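Local coordinates for protein NAD-dependent aldehyde dehydrogenase (Burkholderia multivorans, PDB 5UJU) that probably oxidises aldehydes to carboxylic acids with NAD+ as electron acceptor, at residues K198-V203 against F554-S559; A169-Q174 against A548-R553. All blocks are in the same frame, centred on the assembly; numbering follows the deposited sequence.

Contact 1: K198-V203 against F554-S559; sequences KRYTIV and FRVVQS. With EDO (1,2-ethanediol), chain I.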
# COMPACT_ATOMS: atom_id res chain seq x y z
N LYS A 198 1.80 -26.34 1.28
CA LYS A 198 1.23 -25.03 1.50
C LYS A 198 0.21 -24.76 0.40
O LYS A 198 0.40 -25.16 -0.75
CB LYS A 198 2.31 -23.94 1.49
CG LYS A 198 3.56 -24.24 2.32
CD LYS A 198 3.21 -24.37 3.80
CE LYS A 198 4.45 -24.61 4.67
NZ LYS A 198 5.29 -23.39 4.82
N ARG A 199 -0.87 -24.09 0.76
CA ARG A 199 -1.88 -23.67 -0.19
C ARG A 199 -2.13 -22.19 0.02
O ARG A 199 -2.19 -21.73 1.16
CB ARG A 199 -3.17 -24.51 -0.01
CG ARG A 199 -4.42 -24.02 -0.74
CD ARG A 199 -5.59 -24.98 -0.44
NE ARG A 199 -6.90 -24.45 -0.80
CZ ARG A 199 -8.05 -25.07 -0.52
NH1 ARG A 199 -8.04 -26.24 0.11
NH2 ARG A 199 -9.21 -24.53 -0.89
N TYR A 200 -2.23 -21.43 -1.07
CA TYR A 200 -2.39 -19.98 -0.98
C TYR A 200 -3.65 -19.59 -1.73
O TYR A 200 -3.77 -19.84 -2.94
CB TYR A 200 -1.16 -19.25 -1.54
CG TYR A 200 0.13 -19.70 -0.89
CD1 TYR A 200 0.55 -19.16 0.32
CD2 TYR A 200 0.92 -20.69 -1.47
CE1 TYR A 200 1.72 -19.58 0.93
CE2 TYR A 200 2.10 -21.12 -0.87
CZ TYR A 200 2.50 -20.55 0.33
OH TYR A 200 3.66 -20.96 0.93
N THR A 201 -4.58 -18.96 -1.03
CA THR A 201 -5.83 -18.50 -1.59
C THR A 201 -5.80 -16.98 -1.66
O THR A 201 -5.52 -16.32 -0.66
CB THR A 201 -7.01 -18.98 -0.73
OG1 THR A 201 -6.96 -20.40 -0.60
CG2 THR A 201 -8.34 -18.56 -1.34
N ILE A 202 -6.04 -16.43 -2.85
CA ILE A 202 -6.12 -14.98 -3.02
C ILE A 202 -7.51 -14.52 -2.59
O ILE A 202 -8.52 -14.95 -3.16
CB ILE A 202 -5.84 -14.58 -4.47
CG1 ILE A 202 -4.53 -15.17 -4.97
CG2 ILE A 202 -5.84 -13.06 -4.61
CD1 ILE A 202 -3.37 -14.69 -4.24
N VAL A 203 -7.56 -13.62 -1.63
CA VAL A 203 -8.81 -13.14 -1.05
C VAL A 203 -8.95 -11.65 -1.33
O VAL A 203 -8.07 -10.86 -0.95
CB VAL A 203 -8.88 -13.43 0.45
CG1 VAL A 203 -10.20 -12.93 1.04
CG2 VAL A 203 -8.74 -14.95 0.71
N PHE A 554 -5.91 -7.03 -2.58
CA PHE A 554 -6.19 -8.43 -2.29
C PHE A 554 -5.27 -8.83 -1.14
O PHE A 554 -4.28 -8.14 -0.86
CB PHE A 554 -5.93 -9.35 -3.51
CG PHE A 554 -4.48 -9.37 -3.92
CD1 PHE A 554 -3.62 -10.35 -3.44
CD2 PHE A 554 -3.97 -8.37 -4.73
CE1 PHE A 554 -2.27 -10.35 -3.80
CE2 PHE A 554 -2.62 -8.36 -5.08
CZ PHE A 554 -1.78 -9.35 -4.62
N ARG A 555 -5.61 -9.93 -0.48
CA ARG A 555 -4.75 -10.53 0.52
C ARG A 555 -4.58 -12.01 0.18
O ARG A 555 -5.23 -12.53 -0.73
CB ARG A 555 -5.32 -10.34 1.94
CG ARG A 555 -5.58 -8.88 2.37
CD ARG A 555 -4.30 -8.12 2.79
NE ARG A 555 -3.45 -7.82 1.63
CZ ARG A 555 -2.13 -7.75 1.67
NH1 ARG A 555 -1.49 -7.97 2.81
NH2 ARG A 555 -1.44 -7.50 0.56
N VAL A 556 -3.66 -12.67 0.88
CA VAL A 556 -3.37 -14.09 0.68
C VAL A 556 -3.62 -14.81 2.00
O VAL A 556 -2.98 -14.48 3.02
CB VAL A 556 -1.94 -14.33 0.18
CG1 VAL A 556 -1.71 -15.79 -0.13
CG2 VAL A 556 -1.66 -13.48 -1.05
N VAL A 557 -4.53 -15.78 1.99
CA VAL A 557 -4.81 -16.63 3.15
C VAL A 557 -4.25 -18.01 2.87
O VAL A 557 -4.66 -18.68 1.91
CB VAL A 557 -6.32 -16.70 3.46
CG1 VAL A 557 -6.60 -17.79 4.52
CG2 VAL A 557 -6.84 -15.35 3.96
N GLN A 558 -3.30 -18.44 3.68
CA GLN A 558 -2.65 -19.71 3.41
C GLN A 558 -3.13 -20.80 4.35
O GLN A 558 -3.73 -20.54 5.39
CB GLN A 558 -1.14 -19.59 3.53
CG GLN A 558 -0.67 -19.44 4.95
CD GLN A 558 0.84 -19.45 5.03
OE1 GLN A 558 1.52 -18.57 4.46
NE2 GLN A 558 1.39 -20.46 5.70
N SER A 559 -2.84 -22.03 3.95
CA SER A 559 -3.01 -23.19 4.81
C SER A 559 -1.81 -24.09 4.62
O SER A 559 -1.14 -24.04 3.58
CB SER A 559 -4.31 -23.95 4.51
OG SER A 559 -4.30 -24.43 3.18
C1 EDO I . 6.93 -24.47 9.48
O1 EDO I . 6.80 -23.13 9.96
C2 EDO I . 6.49 -24.53 8.02
O2 EDO I . 5.28 -23.80 7.82
O HOH W 1 -5.62 -21.44 1.78

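Contact 2: A169-Q174 against A548-R553; sequences AYAWDQ and AFVANR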
# COMPACT_ATOMS: atom_id res chain seq x y z
N ALA A 169 -3.31 -4.75 -15.70
CA ALA A 169 -1.99 -5.34 -15.92
C ALA A 169 -1.15 -5.32 -14.64
O ALA A 169 -0.49 -6.31 -14.31
CB ALA A 169 -1.27 -4.62 -17.06
N TYR A 170 -1.15 -4.19 -13.92
CA TYR A 170 -0.45 -4.13 -12.64
C TYR A 170 -1.02 -5.13 -11.64
O TYR A 170 -0.27 -5.78 -10.90
CB TYR A 170 -0.50 -2.71 -12.07
CG TYR A 170 0.62 -1.83 -12.58
CD1 TYR A 170 0.42 -0.98 -13.65
CD2 TYR A 170 1.89 -1.91 -12.02
CE1 TYR A 170 1.47 -0.17 -14.14
CE2 TYR A 170 2.93 -1.13 -12.49
CZ TYR A 170 2.71 -0.27 -13.55
OH TYR A 170 3.75 0.49 -14.00
N ALA A 171 -2.35 -5.24 -11.57
CA ALA A 171 -2.97 -6.23 -10.68
C ALA A 171 -2.49 -7.64 -11.02
O ALA A 171 -1.97 -8.35 -10.16
CB ALA A 171 -4.50 -6.15 -10.78
N TRP A 172 -2.63 -8.03 -12.29
CA TRP A 172 -2.17 -9.36 -12.71
C TRP A 172 -0.68 -9.53 -12.44
O TRP A 172 -0.23 -10.61 -12.04
CB TRP A 172 -2.50 -9.56 -14.19
CG TRP A 172 -1.93 -10.83 -14.79
CD1 TRP A 172 -1.08 -10.93 -15.85
CD2 TRP A 172 -2.17 -12.16 -14.34
NE1 TRP A 172 -0.78 -12.26 -16.09
CE2 TRP A 172 -1.44 -13.03 -15.18
CE3 TRP A 172 -2.95 -12.71 -13.31
CZ2 TRP A 172 -1.46 -14.42 -15.02
CZ3 TRP A 172 -2.96 -14.10 -13.14
CH2 TRP A 172 -2.21 -14.93 -13.99
N ASP A 173 0.11 -8.46 -12.62
CA ASP A 173 1.55 -8.55 -12.37
C ASP A 173 1.85 -9.02 -10.94
O ASP A 173 2.78 -9.80 -10.72
CB ASP A 173 2.20 -7.20 -12.64
CG ASP A 173 3.70 -7.28 -12.83
OD1 ASP A 173 4.22 -8.34 -13.25
OD2 ASP A 173 4.38 -6.27 -12.57
N GLN A 174 1.08 -8.54 -9.96
CA GLN A 174 1.21 -9.00 -8.58
C GLN A 174 0.60 -10.39 -8.38
O GLN A 174 1.16 -11.23 -7.67
CB GLN A 174 0.54 -8.02 -7.61
CG GLN A 174 1.13 -6.65 -7.56
CD GLN A 174 2.60 -6.71 -7.22
OE1 GLN A 174 3.03 -7.60 -6.48
NE2 GLN A 174 3.37 -5.77 -7.73
N ALA A 548 2.11 -0.21 -5.84
CA ALA A 548 1.40 0.19 -4.63
C ALA A 548 -0.07 0.45 -4.92
O ALA A 548 -0.91 0.33 -4.02
CB ALA A 548 2.04 1.43 -4.01
N PHE A 549 -0.40 0.80 -6.16
CA PHE A 549 -1.78 1.11 -6.51
C PHE A 549 -2.69 -0.12 -6.47
O PHE A 549 -3.90 0.05 -6.33
CB PHE A 549 -1.85 1.78 -7.89
CG PHE A 549 -3.22 2.31 -8.25
CD1 PHE A 549 -3.74 3.41 -7.58
CD2 PHE A 549 -3.97 1.71 -9.25
CE1 PHE A 549 -5.00 3.91 -7.91
CE2 PHE A 549 -5.23 2.20 -9.58
CZ PHE A 549 -5.74 3.31 -8.91
N VAL A 550 -2.14 -1.33 -6.56
CA VAL A 550 -2.95 -2.56 -6.60
C VAL A 550 -2.58 -3.59 -5.54
O VAL A 550 -3.43 -4.44 -5.19
CB VAL A 550 -2.86 -3.22 -7.99
CG1 VAL A 550 -3.34 -2.29 -9.08
CG2 VAL A 550 -1.45 -3.72 -8.27
N ALA A 551 -1.36 -3.60 -5.00
CA ALA A 551 -0.88 -4.74 -4.22
C ALA A 551 -1.63 -4.93 -2.91
O ALA A 551 -1.56 -6.02 -2.33
CB ALA A 551 0.61 -4.60 -3.91
N ASN A 552 -2.31 -3.91 -2.41
CA ASN A 552 -3.04 -4.01 -1.16
C ASN A 552 -4.52 -4.33 -1.37
O ASN A 552 -5.26 -4.41 -0.39
CB ASN A 552 -2.92 -2.72 -0.36
CG ASN A 552 -2.76 -2.97 1.12
OD1 ASN A 552 -2.60 -4.11 1.56
ND2 ASN A 552 -2.81 -1.90 1.90
N ARG A 553 -5.00 -4.46 -2.61
CA ARG A 553 -6.43 -4.66 -2.84
C ARG A 553 -6.86 -6.11 -2.73
O ARG A 553 -8.06 -6.40 -2.78
CB ARG A 553 -6.83 -4.10 -4.21
CG ARG A 553 -6.44 -2.61 -4.42
CD ARG A 553 -6.97 -2.07 -5.75
NE ARG A 553 -6.50 -0.71 -6.00
CZ ARG A 553 -7.25 0.39 -5.94
NH1 ARG A 553 -8.55 0.31 -5.66
NH2 ARG A 553 -6.70 1.57 -6.18

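Contact 1: K198-V203 against F554-S559
Thr-201 and Val-557 form the middle pair of an antiparallel beta ladder, part of the arm that an aldehyde dehydrogenase subunit extends to its dimer partner. Hydrogen-bonded pairs at Arg-199/Ser-559, Thr-201/Val-557 and Val-203/Arg-555 alternate with non-hydrogen-bonded ones, and the bond from Val-203 N to Arg-555 O, 2.7 Å, is nearly straight at 176°. The tight side is the face of Ile-202 and Val-556, where the Phe-554 ring joins them. Here Ile-202 CG2 meets Phe-554 CD1 at 3.7 Å, while Ile-202 CD1 reaches Val-556 CG2 at 3.8 Å; beta-branched isoleucine and valine suit a strand, and Leu-175 and Ile-178 pack on this layer. Further along, Gln-558 runs beside the Tyr-200 ring, its amide plane 88° from the ring and its main polar partner Phe-531 of the second subunit; Tyr-200 OH bonds to Ser-529 O there. On the opposite face Val-203 CG2 still packs on Val-557 CG2, but the Arg-199 end is looser. Arg-199 sets CG opposite its backbone N (chi1 168°) and runs on extended, exposed yet resting on His-502 of the second subunit. Nearby, a water donates to Val-557 O at 2.9 Å and weakly to Arg-199 O at 3.5 Å.

Contact 2: A169-Q174 against A548-R553
Val-550 turns CG1 anti to its carbonyl carbon (chi1 -59°), which leaves CG2 between the backbone N and carbonyl carbon and directs both methyls at helix 158-175; from that helix Gln-174, with CG beside its own N and a bend at chi2 (-57°), lays its CG against the same valine. Helix 158-175 thus packs against a type I beta turn, Val-550 to Arg-553, that leads into the arm strand: the short, weakly bonded helix about 548-550 runs on into this turn, which is closed by Arg-553 N to Val-550 O. CG2 of Val-550 sits 3.5 Å from Tyr-170 O and 4.0 Å from Tyr-170 CB, while its CB approaches Ala-171 CB at 4.4 Å. The small Ala-171 lets the valine come close to the helix backbone, and Ala-551 likewise brings only a methyl to Gln-174 CG. No hydrogen bond crosses; the buried join is van der Waals packing of methyls on helix backbone and side-chain carbons. Gln-174 NE2 makes a weak hydrogen bond with Gln-174 OE1 of the second subunit. Arg-553, a long side chain able to serve several acceptors, folds back on the helix that precedes it: NH1 forms salt bridges with Asp-294 and Asp-228, NH2 lies over one face of the Phe-549 ring, and NE donates to Phe-549 O at 2.7 Å, in the plane of both carbonyl and guanidinium.

Overall arrangement
The second segments of contacts 1 and 2 are consecutive: 548-553 runs directly into strand 554-562, while their partners, 169-174 and 198-203, follow one another in order far earlier in the chain. The contact centres are 15 Å apart, and they meet where Phe-554 CZ packs on Gln-174 CB at 4.0 Å. Contact 2 lies about 17 Å from the centre of the chain and contact 1 about 31 Å, on the same side, so the path leads from the subunit body out along the arm. Both reach the second subunit: in contact 1, Lys-198 and Arg-555 form salt bridges to its Asp-530 and Asp-546, and Ser-559 continues the sheet into it. The sodium ion is bound separately, at Gly-348 and Gly-458.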